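Local atomic coordinates of cyclodipeptide synthase, BtCDPS (Bacillus thermoamylovorans, PDB entry 6ZTU), a protein that probably catalyses, as a cyclodipeptide synthase, aminoacyl transfer leading to cyclic dipeptides, the family using aminoacyl-tRNAs as its usual substrates. Residues E137-R140 and K141-A145; G207-K211 and N212-Y216. One frame throughout, in Å; residues are numbered along the deposited sequence. Where two conformers were deposited one is given.

Contact 1: E137-R140 and K141-A145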
ATOM      1  N   GLU A 137      18.229  -4.403  13.883  1.00 23.63           N
ATOM      2  CA  GLU A 137      17.408  -5.569  14.198  1.00 24.39           C
ATOM      3  C   GLU A 137      15.981  -5.182  14.559  1.00 22.81           C
ATOM      4  O   GLU A 137      15.046  -5.951  14.301  1.00 24.77           O
ATOM      5  CB  GLU A 137      18.032  -6.361  15.353  1.00 25.29           C
ATOM      6  CG  GLU A 137      17.284  -7.663  15.683  1.00 27.64           C
ATOM      7  CD  GLU A 137      16.094  -7.445  16.597  1.00 32.12           C
ATOM      8  OE1 GLU A 137      16.069  -6.402  17.289  1.00 31.67           O
ATOM      9  OE2 GLU A 137      15.168  -8.288  16.598  1.00 34.57           O
ATOM     10  N   LYS A 138      15.795  -4.018  15.183  1.00 22.71           N
ATOM     11  CA  LYS A 138      14.454  -3.575  15.558  1.00 22.25           C
ATOM     12  C   LYS A 138      13.618  -3.266  14.323  1.00 20.50           C
ATOM     13  O   LYS A 138      12.450  -3.662  14.237  1.00 22.32           O
ATOM     14  CB  LYS A 138      14.556  -2.345  16.463  1.00 22.06           C
ATOM     15  CG  LYS A 138      13.241  -1.812  17.004  1.00 22.43           C
ATOM     16  CD  LYS A 138      13.510  -0.497  17.740  1.00 26.15           C
ATOM     17  CE  LYS A 138      12.235   0.238  18.093  1.00 27.76           C
ATOM     18  NZ  LYS A 138      11.521  -0.404  19.235  1.00 27.45           N
ATOM     19  N   PHE A 139      14.209  -2.583  13.350  1.00 22.01           N
ATOM     20  CA  PHE A 139      13.496  -2.311  12.107  1.00 22.33           C
ATOM     21  C   PHE A 139      13.256  -3.599  11.319  1.00 22.34           C
ATOM     22  O   PHE A 139      12.162  -3.813  10.776  1.00 20.50           O
ATOM     23  CB  PHE A 139      14.301  -1.311  11.278  1.00 20.31           C
ATOM     24  CG  PHE A 139      13.609  -0.867  10.031  1.00 19.36           C
ATOM     25  CD1 PHE A 139      12.488  -0.044  10.096  1.00 22.20           C
ATOM     26  CD2 PHE A 139      14.084  -1.269   8.786  1.00 21.75           C
ATOM     27  CE1 PHE A 139      11.852   0.376   8.935  1.00 23.55           C
ATOM     28  CE2 PHE A 139      13.440  -0.846   7.615  1.00 23.91           C
ATOM     29  CZ  PHE A 139      12.331  -0.029   7.700  1.00 22.84           C
ATOM     30  N   ARG A 140      14.270  -4.462  11.270  1.00 23.66           N
ATOM     31  CA  ARG A 140      14.126  -5.762  10.612  0.53 24.80           C
ATOM     32  C   ARG A 140      12.961  -6.533  11.207  1.00 24.41           C
ATOM     33  O   ARG A 140      12.134  -7.100  10.473  1.00 25.80           O
ATOM     34  CB  ARG A 140      15.444  -6.533  10.757  0.53 24.59           C
ATOM     35  CG  ARG A 140      15.597  -7.834   9.964  0.53 25.53           C
ATOM     36  CD  ARG A 140      16.957  -8.422  10.327  0.53 28.97           C
ATOM     37  NE  ARG A 140      17.296  -9.673   9.663  0.53 31.23           N
ATOM     38  CZ  ARG A 140      17.938  -9.748   8.500  0.53 32.64           C
ATOM     39  NH1 ARG A 140      18.289  -8.644   7.856  0.53 31.22           N
ATOM     40  NH2 ARG A 140      18.221 -10.930   7.977  0.53 35.11           N
ATOM     41  N   LYS A 141      12.858  -6.558  12.538  1.00 23.39           N
ATOM     42  CA  LYS A 141      11.774  -7.270  13.197  1.00 23.26           C
ATOM     43  C   LYS A 141      10.412  -6.728  12.773  1.00 25.67           C
ATOM     44  O   LYS A 141       9.487  -7.501  12.505  1.00 24.05           O
ATOM     45  CB  LYS A 141      11.961  -7.182  14.714  1.00 25.56           C
ATOM     46  CG  LYS A 141      11.010  -8.016  15.542  1.00 27.47           C
ATOM     47  CD  LYS A 141      11.411  -7.952  17.032  1.00 26.46           C
ATOM     48  CE  LYS A 141      10.454  -8.762  17.920  1.00 31.13           C
ATOM     49  NZ  LYS A 141       9.078  -8.195  17.965  1.00 33.01           N
ATOM     50  N   SER A 142      10.271  -5.397  12.691  1.00 21.32           N
ATOM     51  CA  SER A 142       8.994  -4.811  12.277  1.00 21.17           C
ATOM     52  C   SER A 142       8.671  -5.136  10.824  1.00 21.47           C
ATOM     53  O   SER A 142       7.505  -5.379  10.481  1.00 24.13           O
ATOM     54  CB  SER A 142       9.033  -3.295  12.461  1.00 25.65           C
ATOM     55  OG  SER A 142       8.817  -2.967  13.814  1.00 26.00           O
ATOM     56  N   CYS A 143       9.679  -5.104   9.958  1.00 21.47           N
ATOM     57  CA  CYS A 143       9.436  -5.462   8.561  1.00 20.34           C
ATOM     58  C   CYS A 143       9.009  -6.916   8.435  1.00 23.44           C
ATOM     59  O   CYS A 143       8.102  -7.232   7.664  1.00 21.49           O
ATOM     60  CB  CYS A 143      10.675  -5.212   7.706  1.00 23.12           C
ATOM     61  SG  CYS A 143      11.105  -3.456   7.511  1.00 22.89           S
ATOM     62  N   LEU A 144       9.669  -7.814   9.167  1.00 23.41           N
ATOM     63  CA  LEU A 144       9.276  -9.219   9.133  1.00 24.22           C
ATOM     64  C   LEU A 144       7.872  -9.421   9.691  1.00 24.88           C
ATOM     65  O   LEU A 144       7.156 -10.334   9.263  1.00 26.43           O
ATOM     66  CB  LEU A 144      10.294 -10.061   9.906  1.00 23.07           C
ATOM     67  CG  LEU A 144      11.665 -10.126   9.213  1.00 27.24           C
ATOM     68  CD1 LEU A 144      12.761 -10.709  10.111  1.00 31.46           C
ATOM     69  CD2 LEU A 144      11.584 -10.892   7.895  1.00 27.08           C
ATOM     70  N   ALA A 145       7.459  -8.594  10.656  1.00 23.95           N
ATOM     71  CA  ALA A 145       6.084  -8.658  11.133  1.00 24.98           C
ATOM     72  C   ALA A 145       5.097  -8.233  10.050  1.00 24.19           C
ATOM     73  O   ALA A 145       4.008  -8.810   9.936  1.00 26.31           O
ATOM     74  CB  ALA A 145       5.911  -7.791  12.380  1.00 24.89           C
TER
HETATM   75  O   HOH W   1      10.149  -3.707  15.883  1.00 31.15           O

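Contact 2: G207-K211 and N212-Y216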
ATOM      1  N   GLY A 207       4.198   2.085  11.061  1.00 23.28           N
ATOM      2  CA  GLY A 207       4.039   3.525  10.964  1.00 21.17           C
ATOM      3  C   GLY A 207       3.883   4.179  12.318  1.00 23.72           C
ATOM      4  O   GLY A 207       4.416   5.268  12.554  1.00 25.67           O
ATOM      5  N   GLU A 208       3.156   3.524  13.224  1.00 24.43           N
ATOM      6  CA  GLU A 208       3.037   4.041  14.584  1.00 24.27           C
ATOM      7  C   GLU A 208       4.403   4.156  15.238  1.00 24.41           C
ATOM      8  O   GLU A 208       4.704   5.157  15.899  1.00 29.03           O
ATOM      9  CB  GLU A 208       2.117   3.138  15.411  1.00 27.58           C
ATOM     10  CG  GLU A 208       0.684   3.107  14.912  1.00 29.32           C
ATOM     11  CD  GLU A 208      -0.176   2.080  15.638  1.00 42.17           C
ATOM     12  OE1 GLU A 208       0.270   1.568  16.693  1.00 42.51           O
ATOM     13  OE2 GLU A 208      -1.295   1.790  15.156  1.00 40.14           O
ATOM     14  N   LYS A 209       5.255   3.146  15.051  1.00 25.30           N
ATOM     15  CA  LYS A 209       6.583   3.199  15.647  1.00 26.75           C
ATOM     16  C   LYS A 209       7.439   4.270  14.992  1.00 25.08           C
ATOM     17  O   LYS A 209       8.187   4.974  15.671  1.00 27.54           O
ATOM     18  CB  LYS A 209       7.258   1.836  15.538  1.00 25.51           C
ATOM     19  CG  LYS A 209       6.487   0.723  16.211  1.00 31.96           C
ATOM     20  CD  LYS A 209       7.391  -0.462  16.449  1.00 33.50           C
ATOM     21  CE  LYS A 209       6.677  -1.549  17.240  1.00 41.77           C
ATOM     22  NZ  LYS A 209       5.783  -2.320  16.347  1.00 44.32           N
ATOM     23  N   ILE A 210       7.369   4.383  13.665  1.00 25.81           N
ATOM     24  CA  ILE A 210       8.080   5.457  12.980  1.00 25.99           C
ATOM     25  C   ILE A 210       7.653   6.819  13.517  1.00 30.28           C
ATOM     26  O   ILE A 210       8.491   7.695  13.759  1.00 28.60           O
ATOM     27  CB  ILE A 210       7.859   5.334  11.461  1.00 25.69           C
ATOM     28  CG1 ILE A 210       8.548   4.064  10.944  1.00 25.18           C
ATOM     29  CG2 ILE A 210       8.390   6.562  10.730  1.00 27.68           C
ATOM     30  CD1 ILE A 210       8.244   3.743   9.486  1.00 25.33           C
ATOM     31  N   LYS A 211       6.348   7.015  13.740  1.00 28.11           N
ATOM     32  CA  LYS A 211       5.860   8.299  14.237  1.00 29.82           C
ATOM     33  C   LYS A 211       6.201   8.517  15.707  1.00 35.05           C
ATOM     34  O   LYS A 211       6.137   9.654  16.195  1.00 36.08           O
ATOM     35  CB  LYS A 211       4.349   8.391  14.025  1.00 30.33           C
ATOM     36  CG  LYS A 211       3.949   8.773  12.610  1.00 27.54           C
ATOM     37  CD  LYS A 211       4.461  10.178  12.281  1.00 30.37           C
ATOM     38  CE  LYS A 211       4.113  10.579  10.867  1.00 31.82           C
ATOM     39  NZ  LYS A 211       4.272  12.056  10.688  1.00 34.14           N
ATOM     40  N   ASN A 212       6.537   7.451  16.425  1.00 28.36           N
ATOM     41  CA  ASN A 212       7.050   7.533  17.779  1.00 31.80           C
ATOM     42  C   ASN A 212       8.560   7.764  17.812  1.00 33.00           C
ATOM     43  O   ASN A 212       9.160   7.653  18.885  1.00 31.97           O
ATOM     44  CB  ASN A 212       6.702   6.256  18.538  1.00 30.25           C
ATOM     45  CG  ASN A 212       6.657   6.460  20.033  1.00 38.76           C
ATOM     46  OD1 ASN A 212       6.209   7.503  20.516  1.00 38.50           O
ATOM     47  ND2 ASN A 212       7.131   5.468  20.778  1.00 38.22           N
ATOM     48  N   SER A 213       9.175   8.029  16.652  1.00 31.71           N
ATOM     49  CA  SER A 213      10.611   8.331  16.517  1.00 29.41           C
ATOM     50  C   SER A 213      11.500   7.182  16.988  1.00 31.74           C
ATOM     51  O   SER A 213      12.523   7.399  17.644  1.00 31.25           O
ATOM     52  CB  SER A 213      10.977   9.620  17.256  1.00 40.34           C
ATOM     53  OG  SER A 213      10.059  10.648  16.952  1.00 40.17           O
ATOM     54  N   GLU A 214      11.119   5.950  16.648  1.00 27.28           N
ATOM     55  CA  GLU A 214      11.830   4.759  17.098  1.00 24.56           C
ATOM     56  C   GLU A 214      12.917   4.285  16.133  1.00 26.35           C
ATOM     57  O   GLU A 214      13.661   3.356  16.481  1.00 24.76           O
ATOM     58  CB  GLU A 214      10.826   3.631  17.367  1.00 27.40           C
ATOM     59  CG  GLU A 214       9.939   3.917  18.604  1.00 29.76           C
ATOM     60  CD  GLU A 214       8.941   2.822  18.893  1.00 34.66           C
ATOM     61  OE1 GLU A 214       9.235   1.642  18.595  1.00 38.08           O
ATOM     62  OE2 GLU A 214       7.858   3.136  19.427  1.00 33.93           O
ATOM     63  N   PHE A 215      13.047   4.900  14.954  1.00 25.03           N
ATOM     64  CA  PHE A 215      14.023   4.468  13.961  1.00 22.14           C
ATOM     65  C   PHE A 215      14.676   5.668  13.299  1.00 25.57           C
ATOM     66  O   PHE A 215      14.159   6.786  13.342  1.00 25.43           O
ATOM     67  CB  PHE A 215      13.393   3.622  12.844  1.00 22.99           C
ATOM     68  CG  PHE A 215      12.534   2.513  13.333  1.00 22.35           C
ATOM     69  CD1 PHE A 215      13.102   1.310  13.723  1.00 22.14           C
ATOM     70  CD2 PHE A 215      11.156   2.644  13.363  1.00 24.97           C
ATOM     71  CE1 PHE A 215      12.319   0.272  14.149  1.00 22.80           C
ATOM     72  CE2 PHE A 215      10.366   1.595  13.800  1.00 27.59           C
ATOM     73  CZ  PHE A 215      10.950   0.410  14.187  1.00 26.02           C
ATOM     74  N   TYR A 216      15.806   5.405  12.642  1.00 25.08           N
ATOM     75  CA  TYR A 216      16.379   6.402  11.758  1.00 26.82           C
ATOM     76  C   TYR A 216      15.590   6.501  10.467  1.00 27.71           C
ATOM     77  O   TYR A 216      15.673   7.530   9.793  1.00 33.66           O
ATOM     78  CB  TYR A 216      17.849   6.094  11.488  1.00 26.11           C
ATOM     79  CG  TYR A 216      18.708   6.361  12.708  1.00 25.56           C
ATOM     80  CD1 TYR A 216      18.713   7.614  13.313  1.00 29.72           C
ATOM     81  CD2 TYR A 216      19.498   5.363  13.259  1.00 25.84           C
ATOM     82  CE1 TYR A 216      19.488   7.864  14.430  1.00 28.26           C
ATOM     83  CE2 TYR A 216      20.274   5.610  14.369  1.00 25.74           C
ATOM     84  CZ  TYR A 216      20.257   6.859  14.952  1.00 29.20           C
ATOM     85  OH  TYR A 216      21.024   7.123  16.071  1.00 30.48           O
TER
HETATM   86  O   HOH W   2       7.537  11.406  17.963  1.00 45.77           O

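Contact 1: E137-R140 and K141-A145
Glu137 to Leu144 trace the first two turns of helix 137-157, where each residue of 137-140 hands its carbonyl to the amide four places on. The N-H...O angle rises along the way, from 155° for Lys141 N on Glu137 O to 166° for Leu144 N on Arg140 O. The same i to i+4 spacing pairs the side chains. With CG anti to the backbone N (chi1 -175°), Phe139 carries its ring alongside Cys143, whose SG makes a sulfur-aromatic contact over one face, 3.8 Å from the ring centroid and displaced toward the rim at CE2. Without the ring, as with an alanine here, Cys143 SG would probably lose its aromatic partner and Phe215 its edge-to-face mate, with a gap left on the buried side of the helix. On the outer side, Glu137 and Lys141 run alongside each other, the carboxylate OE2 of Glu137 lying 3.8 Å from the aliphatic CD of Lys141 while the two charges stay apart. Arg140 and Leu144 also lie side by side, more loosely. A water donates to Lys138 O and lies 2.6 Å from Ser142 OG, a hydrogen bond of undecided direction. Helix 120-135 meets Phe139 through Tyr132 and Cys143 through Phe133; from helix 167-191, Phe171 touches Arg140 and Leu144, and Val174 touches Cys143.

Contact 2: G207-K211 and N212-Y216
Lys209 and Glu214 meet where a Schellman motif ends helix 205-211, a worked case of how a helix stops and turns into a loop. Ser213, with its positive phi of 61°, is the C' residue; Glu214 N reaches back to Lys209 O at 3.2 Å, and Ser213 N to Ile210 O at 3.0 Å, approaching that oxygen from well above the carbonyl plane. Lys209 O also takes a weak bond from Asn212 N, which bonds Glu208 O as well. The tightly packed part lies where the buried Phe215 folds back on the helix: its CE2 lies 3.6 Å from Lys209 CB, and its CD2 lies 3.8 Å from Ile210 CG1, the Ile210 and Phe215 side chains crossing at about a right angle. Glu214 CB covers part of one ring face. Glu214 OE1 rests 3.5 Å from Lys209 CD, on the aliphatic chain, with the ammonium too far away for a salt bridge; this oxygen pairs with Lys138 instead. The other side is looser: Asn212 and Ser213 are exposed, and a water spans the turn by donating to Lys211 O and joining Ser213 OG. Here the Asn212 amide steadies the Glu214 carboxylate. The Asn212 side chain swings away from its own N (chi1 -156°), putting ND2 2.8 Å from Glu214 OE2. That oxygen lies in the Asn212 amide plane and uses its anti lone pair, the N-H...O angle being 171°.

Contact 1 closes before contact 2 opens, with helix 167-191 and strand 196-200 between them in the chain; yet their centres lie only about 12 Å apart, both within the cyclodipeptide synthase domain. The start of helix 137-157 thus faces the end of helix 205-211. Lys138 NZ makes a salt bridge to Glu214 OE1 at 3.1 Å, and Ser142 OG lies 3.9 Å from Lys209 CD. Together they join helix 137-157 to the end of helix 205-211 and the loop that leads into strand 223-229 of the mixed six-stranded sheet, the side chain of Cys143 about 12 Å and that of Ile210 about 13 Å from the bound (2S)-hexane-1,2-diol.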